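Replicative DNA helicase (Mycobacterium chimaera, PDB 6RIY) contains an intein of the Hedgehog/intein fold, which probably excises itself from the host replicative DNA helicase by protein splicing. Local coordinates at residues Leu2-Pro7 / Pro121-Glu126. Numbering follows the deposited sequence.
Sequences LALYTP and PVRCVE
L2 and R123 form an antiparallel hydrogen-bonded pair. L2 N donates to R123 O at 3.0 Å, and R123 N donates back to L2 O at the same N-to-O distance. Both bonds are fairly straight, with N-H...O angles near 155°, and each donor is tilted from the plane of the carbonyl it meets. A third bond, L4 N to P121 O at 3.2 Å, extends the pairing past the end of strand 2-3. Between these bonds A3 and V122 make a non-hydrogen-bonded pair, and their side chains diverge. Here V122 CA lies 3.2 Å from L2 O in a CA-H...O contact. A type I turn from A3 to T6 follows. Its A3 O is gripped by both T6 N and T6 OG1, which come from the same face of the carbonyl.

L4 carries most of the apolar contact. Its two methyls divide the work: CD1 rests 3.8 Å from P121 CB, while CD2 presses against R123 CG at 3.5 Å. The R123 chain crosses L4 at about a right angle. It then bends at chi3 (81°), and its guanidinium group bonds V20 O through NH1 and T40 O through NE.

Strand 2-3 pairs antiparallel with strand 122-127, and A3 also bonds V60 of strand 58-62 through its backbone. The pairing ties the N-terminal end of the chain into the body of the fold, consistent with the Hedgehog/intein (HINT) fold, in which the two splice junctions lie close together.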
loop_
_atom_site.group_PDB
_atom_site.type_symbol
_atom_site.label_atom_id
_atom_site.label_comp_id
_atom_site.label_asym_id
_atom_site.label_seq_id
_atom_site.Cartn_x
_atom_site.Cartn_y
_atom_site.Cartn_z
ATOM N N LEU A 2 -2.152 5.004 3.555
ATOM C CA LEU A 2 -1.013 4.409 4.241
ATOM C C LEU A 2 -0.412 5.396 5.237
ATOM O O LEU A 2 -0.472 6.613 5.057
ATOM C CB LEU A 2 0.092 3.957 3.263
ATOM C CG LEU A 2 -0.331 2.934 2.190
ATOM C CD1 LEU A 2 0.879 2.371 1.418
ATOM C CD2 LEU A 2 -1.123 1.796 2.798
ATOM N N ALA A 3 0.190 4.848 6.287
ATOM C CA ALA A 3 0.876 5.680 7.274
ATOM C C ALA A 3 1.926 6.557 6.605
ATOM O O ALA A 3 2.587 6.142 5.650
ATOM C CB ALA A 3 1.541 4.789 8.328
ATOM N N LEU A 4 2.085 7.780 7.124
ATOM C CA LEU A 4 3.049 8.720 6.554
ATOM C C LEU A 4 4.460 8.162 6.517
ATOM O O LEU A 4 5.260 8.579 5.673
ATOM C CB LEU A 4 3.070 10.014 7.353
ATOM C CG LEU A 4 1.757 10.773 7.561
ATOM C CD1 LEU A 4 2.064 12.168 8.119
ATOM C CD2 LEU A 4 1.012 10.861 6.249
ATOM N N TYR A 5 4.808 7.290 7.459
ATOM C CA TYR A 5 6.172 6.789 7.545
ATOM C C TYR A 5 6.415 5.600 6.636
ATOM O O TYR A 5 7.517 5.034 6.675
ATOM C CB TYR A 5 6.540 6.421 8.990
ATOM C CG TYR A 5 5.574 5.487 9.713
ATOM C CD1 TYR A 5 5.323 4.206 9.242
ATOM C CD2 TYR A 5 4.955 5.881 10.891
ATOM C CE1 TYR A 5 4.458 3.357 9.901
ATOM C CE2 TYR A 5 4.089 5.036 11.564
ATOM C CZ TYR A 5 3.842 3.779 11.058
ATOM O OH TYR A 5 2.990 2.929 11.721
ATOM N N THR A 6 5.426 5.218 5.835
ATOM C CA THR A 6 5.578 4.065 4.955
ATOM C C THR A 6 6.605 4.387 3.884
ATOM O O THR A 6 6.432 5.372 3.158
ATOM C CB THR A 6 4.268 3.679 4.276
ATOM O OG1 THR A 6 3.228 3.492 5.247
ATOM C CG2 THR A 6 4.468 2.370 3.494
ATOM N N PRO A 7 7.688 3.625 3.768
ATOM C CA PRO A 7 8.627 3.853 2.666
ATOM C C PRO A 7 8.052 3.308 1.368
ATOM O O PRO A 7 7.487 2.213 1.331
ATOM C CB PRO A 7 9.877 3.077 3.097
ATOM C CG PRO A 7 9.337 1.960 3.938
ATOM C CD PRO A 7 8.091 2.493 4.621
ATOM N N PRO A 121 -1.307 9.095 11.609
ATOM C CA PRO A 121 -1.651 9.892 10.422
ATOM C C PRO A 121 -1.434 9.098 9.140
ATOM O O PRO A 121 -0.466 8.345 9.017
ATOM C CB PRO A 121 -0.690 11.086 10.509
ATOM C CG PRO A 121 -0.336 11.185 11.984
ATOM C CD PRO A 121 -0.287 9.760 12.448
ATOM N N VAL A 122 -2.336 9.280 8.168
ATOM C CA VAL A 122 -2.280 8.539 6.904
ATOM C C VAL A 122 -2.572 9.487 5.748
ATOM O O VAL A 122 -3.076 10.593 5.935
ATOM C CB VAL A 122 -3.253 7.328 6.873
ATOM C CG1 VAL A 122 -2.910 6.344 7.968
ATOM C CG2 VAL A 122 -4.732 7.772 6.961
ATOM N N ARG A 123 -2.247 9.033 4.533
ATOM C CA ARG A 123 -2.539 9.755 3.295
ATOM C C ARG A 123 -2.877 8.766 2.188
ATOM O O ARG A 123 -2.348 7.653 2.166
ATOM C CB ARG A 123 -1.344 10.577 2.795
ATOM C CG ARG A 123 -0.979 11.818 3.555
ATOM C CD ARG A 123 0.261 12.454 2.905
ATOM N NE ARG A 123 -0.081 13.248 1.727
ATOM C CZ ARG A 123 0.782 13.596 0.778
ATOM N NH1 ARG A 123 2.049 13.201 0.842
ATOM N NH2 ARG A 123 0.373 14.332 -0.243
ATOM N N CYS A 124 -3.680 9.215 1.224
ATOM C CA CYS A 124 -3.926 8.483 -0.014
ATOM C C CYS A 124 -3.273 9.174 -1.205
ATOM O O CYS A 124 -3.165 10.403 -1.257
ATOM C CB CYS A 124 -5.419 8.343 -0.320
ATOM S SG CYS A 124 -6.368 7.467 0.901
ATOM N N VAL A 125 -2.892 8.363 -2.191
ATOM C CA VAL A 125 -2.436 8.850 -3.486
ATOM C C VAL A 125 -3.314 8.222 -4.560
ATOM O O VAL A 125 -3.900 7.153 -4.374
ATOM C CB VAL A 125 -0.950 8.520 -3.751
ATOM C CG1 VAL A 125 -0.058 9.151 -2.694
ATOM C CG2 VAL A 125 -0.743 6.999 -3.788
ATOM N N GLU A 126 -3.397 8.896 -5.700
ATOM C CA GLU A 126 -3.895 8.276 -6.918
ATOM C C GLU A 126 -2.768 8.256 -7.941
ATOM O O GLU A 126 -1.969 9.190 -8.009
ATOM C CB GLU A 126 -5.116 9.017 -7.457
ATOM C CG GLU A 126 -6.196 9.234 -6.402
ATOM C CD GLU A 126 -7.473 9.834 -6.958
ATOM O OE1 GLU A 126 -7.910 9.407 -8.048
ATOM O OE2 GLU A 126 -8.044 10.733 -6.303
#